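Local coordinates for enterotoxin SEN variant (Staphylococcus aureus, PDB 6KRY), which probably acts as a superantigen toxin, bridging MHC class II molecules and T-cell receptors as related staphylococcal enterotoxins do, at residues A[176-181]-A[218-223]; A[41-46]-A[62-67]; A[20-25]-A[163-168]. One frame throughout, in Å; residues are numbered along the deposited sequence.

Interaction 1 (A[176-181]-A[218-223]); sequences IFFHSN and YHIDVF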
loop_
_atom_site.group_PDB
_atom_site.type_symbol
_atom_site.label_atom_id
_atom_site.label_comp_id
_atom_site.label_asym_id
_atom_site.label_seq_id
_atom_site.Cartn_x
_atom_site.Cartn_y
_atom_site.Cartn_z
ATOM N N ILE A 176 2.161 8.974 9.019
ATOM C CA ILE A 176 0.804 8.486 8.981
ATOM C C ILE A 176 0.635 7.484 10.118
ATOM O O ILE A 176 1.323 6.517 10.200
ATOM C CB ILE A 176 0.451 7.893 7.611
ATOM C CG1 ILE A 176 -0.983 7.383 7.672
ATOM C CG2 ILE A 176 1.428 6.815 7.155
ATOM C CD1 ILE A 176 -1.570 6.937 6.365
ATOM N N PHE A 177 -0.314 7.796 11.013
ATOM C CA PHE A 177 -0.610 7.020 12.186
ATOM C C PHE A 177 -1.938 6.288 12.023
ATOM O O PHE A 177 -2.905 6.893 11.647
ATOM C CB PHE A 177 -0.823 7.933 13.394
ATOM C CG PHE A 177 0.390 8.100 14.258
ATOM C CD1 PHE A 177 0.648 7.198 15.279
ATOM C CD2 PHE A 177 1.280 9.138 14.022
ATOM C CE1 PHE A 177 1.778 7.345 16.074
ATOM C CE2 PHE A 177 2.408 9.275 14.809
ATOM C CZ PHE A 177 2.641 8.387 15.836
ATOM N N PHE A 178 -1.960 5.020 12.400
ATOM C CA PHE A 178 -3.141 4.186 12.359
ATOM C C PHE A 178 -3.570 3.951 13.802
ATOM O O PHE A 178 -2.803 3.348 14.555
ATOM C CB PHE A 178 -2.847 2.874 11.624
ATOM C CG PHE A 178 -2.481 3.079 10.174
ATOM C CD1 PHE A 178 -1.177 3.347 9.800
ATOM C CD2 PHE A 178 -3.459 3.049 9.191
ATOM C CE1 PHE A 178 -0.849 3.551 8.467
ATOM C CE2 PHE A 178 -3.131 3.271 7.860
ATOM C CZ PHE A 178 -1.826 3.512 7.506
ATOM N N HIS A 179 -4.739 4.468 14.181
ATOM C CA HIS A 179 -5.222 4.442 15.593
ATOM C C HIS A 179 -6.466 3.567 15.703
ATOM O O HIS A 179 -7.380 3.739 14.911
ATOM C CB HIS A 179 -5.627 5.845 16.072
ATOM C CG HIS A 179 -4.457 6.694 16.416
ATOM N ND1 HIS A 179 -4.019 7.709 15.591
ATOM C CD2 HIS A 179 -3.597 6.643 17.461
ATOM C CE1 HIS A 179 -2.952 8.282 16.136
ATOM N NE2 HIS A 179 -2.653 7.624 17.263
ATOM N N SER A 180 -6.514 2.698 16.716
ATOM C CA SER A 180 -7.737 1.932 16.986
ATOM C C SER A 180 -8.785 2.857 17.642
ATOM O O SER A 180 -8.513 3.535 18.633
ATOM C CB SER A 180 -7.439 0.693 17.816
ATOM O OG SER A 180 -6.958 1.045 19.090
ATOM N N ASN A 181 -10.004 2.844 17.095
ATOM C CA ASN A 181 -11.142 3.576 17.617
ATOM C C ASN A 181 -11.450 3.167 19.058
ATOM O O ASN A 181 -11.784 4.008 19.864
ATOM C CB ASN A 181 -12.410 3.345 16.794
ATOM C CG ASN A 181 -12.277 3.859 15.381
ATOM O OD1 ASN A 181 -11.283 4.486 15.068
ATOM N ND2 ASN A 181 -13.257 3.579 14.535
ATOM N N TYR A 218 -10.616 1.512 12.892
ATOM C CA TYR A 218 -9.415 2.282 12.699
ATOM C C TYR A 218 -9.767 3.661 12.147
ATOM O O TYR A 218 -10.734 3.855 11.399
ATOM C CB TYR A 218 -8.389 1.539 11.830
ATOM C CG TYR A 218 -7.514 0.644 12.655
ATOM C CD1 TYR A 218 -7.949 -0.603 13.080
ATOM C CD2 TYR A 218 -6.277 1.088 13.101
ATOM C CE1 TYR A 218 -7.198 -1.364 13.967
ATOM C CE2 TYR A 218 -5.509 0.334 13.970
ATOM C CZ TYR A 218 -5.965 -0.897 14.401
ATOM O OH TYR A 218 -5.179 -1.674 15.208
ATOM N N HIS A 219 -8.953 4.634 12.522
ATOM C CA HIS A 219 -8.971 5.965 11.900
ATOM C C HIS A 219 -7.510 6.385 11.760
ATOM O O HIS A 219 -6.608 5.744 12.333
ATOM C CB HIS A 219 -9.798 6.979 12.690
ATOM C CG HIS A 219 -9.273 7.277 14.052
ATOM N ND1 HIS A 219 -9.610 6.497 15.147
ATOM C CD2 HIS A 219 -8.420 8.220 14.505
ATOM C CE1 HIS A 219 -8.991 6.948 16.221
ATOM N NE2 HIS A 219 -8.294 8.050 15.867
ATOM N N ILE A 220 -7.287 7.391 10.934
ATOM C CA ILE A 220 -5.907 7.730 10.534
ATOM C C ILE A 220 -5.643 9.187 10.866
ATOM O O ILE A 220 -6.514 10.027 10.661
ATOM C CB ILE A 220 -5.740 7.433 9.047
ATOM C CG1 ILE A 220 -6.001 5.944 8.811
ATOM C CG2 ILE A 220 -4.361 7.845 8.538
ATOM C CD1 ILE A 220 -6.114 5.595 7.346
ATOM N N ASP A 221 -4.440 9.468 11.376
ATOM C CA ASP A 221 -3.997 10.838 11.535
ATOM C C ASP A 221 -2.695 11.017 10.750
ATOM O O ASP A 221 -1.768 10.229 10.902
ATOM C CB ASP A 221 -3.791 11.209 12.995
ATOM C CG ASP A 221 -5.002 10.990 13.884
ATOM O OD1 ASP A 221 -6.095 11.403 13.484
ATOM O OD2 ASP A 221 -4.822 10.366 14.957
ATOM N N VAL A 222 -2.628 12.088 9.956
ATOM C CA VAL A 222 -1.452 12.439 9.183
ATOM C C VAL A 222 -0.824 13.709 9.796
ATOM O O VAL A 222 -1.550 14.716 10.024
ATOM C CB VAL A 222 -1.841 12.677 7.709
ATOM C CG1 VAL A 222 -0.674 13.196 6.886
ATOM C CG2 VAL A 222 -2.419 11.411 7.073
ATOM N N PHE A 223 0.497 13.676 10.018
ATOM C CA PHE A 223 1.250 14.819 10.548
ATOM C C PHE A 223 2.273 15.208 9.494
ATOM O O PHE A 223 3.086 14.391 9.103
ATOM C CB PHE A 223 1.879 14.475 11.902
ATOM C CG PHE A 223 0.879 14.144 12.977
ATOM C CD1 PHE A 223 0.245 15.148 13.690
ATOM C CD2 PHE A 223 0.514 12.830 13.229
ATOM C CE1 PHE A 223 -0.708 14.846 14.651
ATOM C CE2 PHE A 223 -0.433 12.527 14.194
ATOM C CZ PHE A 223 -1.034 13.534 14.901
HETATM O O HOH W 1 -13.191 4.336 11.578
#
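The N181 side chain takes a straight 2.6 Å hydrogen bond on OD1 from ND1 of H219 (N-H...O angle 177°), the acceptor lying almost in the imidazole plane. H219 CG sits between its backbone N and carbonyl carbon (chi1 64°), which turns the ring so that its ND1 edge meets the N181 amide. CB of H179 lies over a face of this ring, 3.8 Å from its centroid, in a CH-pi contact. The H179 imidazole reaches the other way: ND1 comes to 2.8 Å from D221 OD2, at an angle too poor for a hydrogen bond.

These strands are antiparallel neighbours in the mixed sheet of the beta-grasp domain. F177 with D221 and H179 with H219 form the hydrogen-bonded pairs, F177 N to D221 O being 2.8 Å. On the face carrying I176, F178, I220 and V222, apolar groups meet closely: CG1 of I176 is 3.5 Å from CG2 of I220, whose CD1 lies 3.8 Å from F178 CE2. Helix 146-161 packs on I176, I220 and V222. Farther along, S180 CA sits over a face of the Y218 ring, 4.2 Å from its centroid, and N185 bonds both S180 OG and Y218 OH. On the partly exposed face, the F177 and F223 rings meet obliquely, their planes 88° apart.

Interaction 2 (A[41-46]-A[62-67]); sequences DQLLNN and SLKVEF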
loop_
_atom_site.group_PDB
_atom_site.type_symbol
_atom_site.label_atom_id
_atom_site.label_comp_id
_atom_site.label_asym_id
_atom_site.label_seq_id
_atom_site.Cartn_x
_atom_site.Cartn_y
_atom_site.Cartn_z
ATOM N N ASP A 41 -0.429 -21.317 -8.955
ATOM C CA ASP A 41 1.004 -21.741 -8.998
ATOM C C ASP A 41 1.774 -20.987 -7.914
ATOM O O ASP A 41 1.200 -20.173 -7.154
ATOM C CB ASP A 41 1.597 -21.609 -10.406
ATOM C CG ASP A 41 2.744 -22.578 -10.782
ATOM O OD1 ASP A 41 3.541 -23.026 -9.878
ATOM O OD2 ASP A 41 2.838 -22.926 -12.007
ATOM N N GLN A 42 3.076 -21.280 -7.836
ATOM C CA GLN A 42 3.897 -20.818 -6.772
ATOM C C GLN A 42 5.353 -20.995 -7.218
ATOM O O GLN A 42 5.659 -21.991 -7.850
ATOM C CB GLN A 42 3.577 -21.661 -5.550
ATOM C CG GLN A 42 4.457 -21.402 -4.392
ATOM C CD GLN A 42 3.915 -22.064 -3.146
ATOM O OE1 GLN A 42 3.677 -23.282 -3.126
ATOM N NE2 GLN A 42 3.597 -21.244 -2.150
ATOM N N LEU A 43 6.221 -20.031 -6.915
ATOM C CA LEU A 43 7.678 -20.229 -7.089
ATOM C C LEU A 43 8.266 -20.436 -5.690
ATOM O O LEU A 43 8.154 -21.545 -5.172
ATOM C CB LEU A 43 8.273 -19.053 -7.856
ATOM C CG LEU A 43 8.037 -19.137 -9.359
ATOM C CD1 LEU A 43 8.512 -17.856 -10.028
ATOM C CD2 LEU A 43 8.689 -20.376 -9.959
ATOM N N LEU A 44 8.762 -19.389 -5.032
ATOM C CA LEU A 44 9.256 -19.614 -3.668
ATOM C C LEU A 44 8.042 -19.893 -2.776
ATOM O O LEU A 44 6.895 -19.509 -3.082
ATOM C CB LEU A 44 10.036 -18.414 -3.126
ATOM C CG LEU A 44 11.351 -18.068 -3.814
ATOM C CD1 LEU A 44 12.093 -16.970 -3.059
ATOM C CD2 LEU A 44 12.231 -19.293 -3.945
ATOM N N ASN A 45 8.310 -20.502 -1.629
ATOM C CA ASN A 45 7.278 -20.925 -0.699
ATOM C C ASN A 45 6.555 -19.740 -0.042
ATOM O O ASN A 45 5.499 -19.913 0.597
ATOM C CB ASN A 45 7.878 -21.887 0.326
ATOM C CG ASN A 45 8.032 -23.272 -0.264
ATOM O OD1 ASN A 45 7.214 -23.682 -1.095
ATOM N ND2 ASN A 45 9.085 -23.972 0.110
ATOM N N ASN A 46 7.094 -18.544 -0.180
ATOM C CA ASN A 46 6.415 -17.351 0.356
ATOM C C ASN A 46 5.710 -16.546 -0.757
ATOM O O ASN A 46 5.370 -15.402 -0.514
ATOM C CB ASN A 46 7.406 -16.455 1.108
ATOM C CG ASN A 46 8.606 -16.024 0.280
ATOM O OD1 ASN A 46 8.759 -16.383 -0.883
ATOM N ND2 ASN A 46 9.463 -15.200 0.853
ATOM N N SER A 62 -0.032 -12.171 -15.653
ATOM C CA SER A 62 0.040 -12.926 -14.400
ATOM C C SER A 62 0.510 -12.021 -13.261
ATOM O O SER A 62 1.132 -11.007 -13.502
ATOM C CB SER A 62 0.961 -14.128 -14.524
ATOM O OG SER A 62 0.483 -15.048 -15.496
ATOM N N LEU A 63 0.201 -12.426 -12.029
ATOM C CA LEU A 63 0.570 -11.654 -10.846
ATOM C C LEU A 63 1.207 -12.598 -9.826
ATOM O O LEU A 63 0.585 -13.608 -9.454
ATOM C CB LEU A 63 -0.690 -11.052 -10.208
ATOM C CG LEU A 63 -0.400 -10.148 -9.014
ATOM C CD1 LEU A 63 0.376 -8.908 -9.455
ATOM C CD2 LEU A 63 -1.691 -9.769 -8.309
ATOM N N LYS A 64 2.367 -12.199 -9.306
ATOM C CA LYS A 64 2.946 -12.952 -8.216
ATOM C C LYS A 64 2.847 -12.067 -6.980
ATOM O O LYS A 64 3.251 -10.915 -6.981
ATOM C CB LYS A 64 4.403 -13.300 -8.525
ATOM C CG LYS A 64 5.096 -14.081 -7.420
ATOM C CD LYS A 64 6.495 -14.525 -7.761
ATOM C CE LYS A 64 7.495 -13.423 -7.643
ATOM N NZ LYS A 64 8.846 -13.947 -7.889
ATOM N N VAL A 65 2.227 -12.599 -5.948
ATOM C CA VAL A 65 2.197 -11.953 -4.647
ATOM C C VAL A 65 3.297 -12.560 -3.785
ATOM O O VAL A 65 3.413 -13.789 -3.669
ATOM C CB VAL A 65 0.823 -12.116 -3.962
ATOM C CG1 VAL A 65 0.820 -11.439 -2.600
ATOM C CG2 VAL A 65 -0.296 -11.580 -4.844
ATOM N N GLU A 66 4.067 -11.661 -3.163
ATOM C CA GLU A 66 5.167 -12.000 -2.285
ATOM C C GLU A 66 4.809 -11.614 -0.842
ATOM O O GLU A 66 4.430 -10.460 -0.579
ATOM C CB GLU A 66 6.444 -11.282 -2.725
ATOM C CG GLU A 66 6.916 -11.650 -4.117
ATOM C CD GLU A 66 7.949 -10.723 -4.777
ATOM O OE1 GLU A 66 8.973 -11.253 -5.276
ATOM O OE2 GLU A 66 7.689 -9.488 -4.884
ATOM N N PHE A 67 5.001 -12.574 0.078
ATOM C CA PHE A 67 4.759 -12.422 1.489
ATOM C C PHE A 67 6.093 -12.619 2.206
ATOM O O PHE A 67 7.023 -13.114 1.566
ATOM C CB PHE A 67 3.799 -13.457 2.034
ATOM C CG PHE A 67 2.435 -13.463 1.401
ATOM C CD1 PHE A 67 1.496 -12.499 1.722
ATOM C CD2 PHE A 67 2.097 -14.448 0.483
ATOM C CE1 PHE A 67 0.254 -12.504 1.104
ATOM C CE2 PHE A 67 0.857 -14.457 -0.135
ATOM C CZ PHE A 67 -0.067 -13.496 0.205
HETATM O O HOH W 2 9.448 -16.396 -6.159
#
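N46 and F67 join the loop between strands 31-37 and 47-55 to the end of strand 60-66, in the OB-fold domain of the toxin. F67 N gives a 2.9 Å hydrogen bond to N46 O, with an N-H...O angle of 158°. Strands 47-55 and 60-66 pair antiparallel, with L63 bonded to L50 through the backbone, and the N46-F67 bond lies just past the end of that pairing.

This is the compact part of the contact. F67 CG stands beside its own backbone N (chi1 -59°), and the ring edge therefore comes up to the same carbonyl, CD2 lying 3.6 Å from N46 O. CG1 of V65 rests over one face of the ring, offset toward its rim, and L72 and A73 of helix 70-76 also pack against F67. On the loop side, the N46 side chain lies beside the F67 carbonyl: ND2 is 3.3 Å from F67 O, at an angle too poor for a hydrogen bond.

Toward L43 and L44, both exposed, the packing is loose. L43 reaches the strand just with CD1, 4.5 Å from K64 NZ, while its side chain also touches I49 and L95. The lysine amine is held chiefly by V93 O; E66 OE1 is a long salt-bridge partner, and E66 OE2 bonds Y88 OH. Loop and lysine are linked here through a water, which accepts from L44 N at 3.3 Å and from K64 NZ at 3.1 Å.

Interaction 3 (A[20-25]-A[163-168]); sequences NLTSYY and IYNKDT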
loop_
_atom_site.group_PDB
_atom_site.type_symbol
_atom_site.label_atom_id
_atom_site.label_comp_id
_atom_site.label_asym_id
_atom_site.label_seq_id
_atom_site.Cartn_x
_atom_site.Cartn_y
_atom_site.Cartn_z
ATOM N N ASN A 20 10.421 8.838 -9.179
ATOM C CA ASN A 20 9.758 7.508 -9.270
ATOM C C ASN A 20 8.632 7.375 -8.227
ATOM O O ASN A 20 7.575 6.871 -8.581
ATOM C CB ASN A 20 10.779 6.390 -9.127
ATOM C CG ASN A 20 11.617 6.294 -10.383
ATOM O OD1 ASN A 20 12.829 6.446 -10.342
ATOM N ND2 ASN A 20 10.957 6.149 -11.510
ATOM N N LEU A 21 8.828 7.874 -6.998
ATOM C CA LEU A 21 7.749 7.843 -5.991
ATOM C C LEU A 21 6.561 8.710 -6.446
ATOM O O LEU A 21 5.404 8.343 -6.240
ATOM C CB LEU A 21 8.292 8.276 -4.625
ATOM C CG LEU A 21 9.213 7.248 -3.971
ATOM C CD1 LEU A 21 9.901 7.840 -2.753
ATOM C CD2 LEU A 21 8.421 6.020 -3.545
ATOM N N THR A 22 6.849 9.854 -7.054
ATOM C CA THR A 22 5.797 10.722 -7.546
ATOM C C THR A 22 4.898 9.970 -8.538
ATOM O O THR A 22 3.665 10.122 -8.492
ATOM C CB THR A 22 6.390 11.976 -8.204
ATOM O OG1 THR A 22 7.152 12.742 -7.270
ATOM C CG2 THR A 22 5.328 12.890 -8.763
ATOM N N SER A 23 5.510 9.230 -9.472
ATOM C CA SER A 23 4.755 8.439 -10.459
ATOM C C SER A 23 3.836 7.436 -9.743
ATOM O O SER A 23 2.654 7.313 -10.027
ATOM C CB SER A 23 5.705 7.738 -11.378
ATOM O OG SER A 23 4.980 6.835 -12.181
ATOM N N TYR A 24 4.398 6.731 -8.761
ATOM C CA TYR A 24 3.647 5.721 -8.002
ATOM C C TYR A 24 2.421 6.288 -7.263
ATOM O O TYR A 24 1.419 5.565 -7.072
ATOM C CB TYR A 24 4.566 5.005 -7.022
ATOM C CG TYR A 24 5.011 3.664 -7.534
ATOM C CD1 TYR A 24 4.099 2.636 -7.668
ATOM C CD2 TYR A 24 6.308 3.453 -7.941
ATOM C CE1 TYR A 24 4.498 1.395 -8.138
ATOM C CE2 TYR A 24 6.723 2.214 -8.415
ATOM C CZ TYR A 24 5.805 1.195 -8.552
ATOM O OH TYR A 24 6.235 -0.019 -9.033
ATOM N N TYR A 25 2.461 7.577 -6.869
ATOM C CA TYR A 25 1.439 8.164 -6.050
ATOM C C TYR A 25 0.654 9.228 -6.831
ATOM O O TYR A 25 -0.214 9.849 -6.236
ATOM C CB TYR A 25 1.999 8.689 -4.726
ATOM C CG TYR A 25 2.362 7.579 -3.777
ATOM C CD1 TYR A 25 1.376 6.762 -3.242
ATOM C CD2 TYR A 25 3.678 7.218 -3.560
ATOM C CE1 TYR A 25 1.695 5.681 -2.434
ATOM C CE2 TYR A 25 4.023 6.148 -2.752
ATOM C CZ TYR A 25 3.022 5.379 -2.192
ATOM O OH TYR A 25 3.343 4.325 -1.394
ATOM N N ILE A 163 3.618 15.686 -1.646
ATOM C CA ILE A 163 4.524 15.036 -0.743
ATOM C C ILE A 163 5.829 14.666 -1.441
ATOM O O ILE A 163 6.892 14.924 -0.897
ATOM C CB ILE A 163 3.861 13.756 -0.185
ATOM C CG1 ILE A 163 2.662 14.091 0.686
ATOM C CG2 ILE A 163 4.866 12.896 0.564
ATOM C CD1 ILE A 163 2.963 15.072 1.750
ATOM N N TYR A 164 5.747 13.975 -2.584
ATOM C CA TYR A 164 6.953 13.331 -3.157
ATOM C C TYR A 164 7.566 14.106 -4.335
ATOM O O TYR A 164 8.629 13.725 -4.815
ATOM C CB TYR A 164 6.646 11.887 -3.581
ATOM C CG TYR A 164 6.375 10.996 -2.404
ATOM C CD1 TYR A 164 7.294 10.868 -1.378
ATOM C CD2 TYR A 164 5.177 10.320 -2.273
ATOM C CE1 TYR A 164 7.019 10.090 -0.260
ATOM C CE2 TYR A 164 4.906 9.494 -1.187
ATOM C CZ TYR A 164 5.831 9.376 -0.180
ATOM O OH TYR A 164 5.573 8.588 0.916
ATOM N N ASN A 165 6.958 15.215 -4.740
ATOM C CA ASN A 165 7.420 15.960 -5.930
ATOM C C ASN A 165 8.838 16.481 -5.760
ATOM O O ASN A 165 9.153 17.148 -4.765
ATOM C CB ASN A 165 6.515 17.144 -6.249
ATOM C CG ASN A 165 5.225 16.652 -6.814
ATOM O OD1 ASN A 165 4.995 16.769 -8.021
ATOM N ND2 ASN A 165 4.447 15.998 -5.967
ATOM N N LYS A 166 9.679 16.200 -6.771
ATOM C CA LYS A 166 11.065 16.569 -6.760
ATOM C C LYS A 166 11.277 18.094 -6.800
ATOM O O LYS A 166 12.370 18.524 -6.507
ATOM C CB LYS A 166 11.789 15.952 -7.958
ATOM C CG LYS A 166 11.271 16.407 -9.310
ATOM C CD LYS A 166 11.864 15.634 -10.449
ATOM C CE LYS A 166 11.076 15.778 -11.730
ATOM N NZ LYS A 166 10.989 17.171 -12.175
ATOM N N ASP A 167 10.266 18.874 -7.178
ATOM C CA ASP A 167 10.460 20.325 -7.309
ATOM C C ASP A 167 9.532 21.074 -6.351
ATOM O O ASP A 167 9.266 22.249 -6.529
ATOM C CB ASP A 167 10.240 20.804 -8.740
ATOM C CG ASP A 167 9.224 19.970 -9.485
ATOM O OD1 ASP A 167 8.180 19.624 -8.859
ATOM O OD2 ASP A 167 9.518 19.617 -10.667
ATOM N N THR A 168 9.110 20.388 -5.291
ATOM C CA THR A 168 8.488 21.059 -4.172
ATOM C C THR A 168 9.299 20.756 -2.898
ATOM O O THR A 168 9.836 19.651 -2.706
ATOM C CB THR A 168 7.012 20.652 -4.145
ATOM O OG1 THR A 168 6.255 21.496 -3.289
ATOM C CG2 THR A 168 6.849 19.249 -3.644
HETATM O O HOH W 3 8.757 14.322 -8.760
#
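With its CB-OG1 bond pointing opposite the carbonyl carbon (chi1 -61°), T22 presents OG1 to the loop after helix 146-161; Y164 has CG in the equivalent place (chi1 -68°), which brings its ring against L21 and Y25 of the helix. T22 OG1 comes to 3.0 Å from Y164 O, yet the two are not hydrogen-bonded: the hydroxyl bonds L18 O one helical turn back. A water joins the segments instead, donating to T22 OG1 at 2.7 Å and accepting from K166 N at 2.9 Å. The threonine methyl, CG2, turns across the N165 side chain and approaches OD1 to 4.0 Å.

The Y164 ring is sandwiched. L21 CB lies over one face, 4.0 Å from CG, and CG2 of I163 sits above the centre of the opposite face. The contact belongs to the two-domain architecture of the staphylococcal toxins, in which the N-terminal helix, here 15-26, packs against the beta-grasp domain. Y25 adds a second aromatic group: its CD2 is 3.5 Å from Y164 CE2, in an oblique meeting with planes 33° apart. At the far end of the Y164 ring, OH is fixed by L192 O and by NH1 of R154, which with E158, also of helix 146-161, touches the Y25 side chain as well. After Y164 the chain makes a type I beta turn from N165 to T168. K10, shortly before the N-terminal helix, donates through NZ to the carbonyls of I163, N165 and T168.

Overall arrangement
Interactions 1 and 2 sit on opposite sides of the chain's centre, one in the beta-grasp domain and the other in the OB-fold domain, with centres 31 Å apart and nearest atoms about 17 Å apart. Interaction 3 joins the N-terminal helix to the beta-grasp domain. Its nearest atoms lie about 7 Å from those of interaction 1 and about 10 Å from those of interaction 2. Helix 146-161 links interactions 1 and 3: V153 touches I176 and I220, R154 reaches Y25 and Y164, and L157 touches both V222 and I163. L192 also serves both, meeting I176 and bonding Y164 OH.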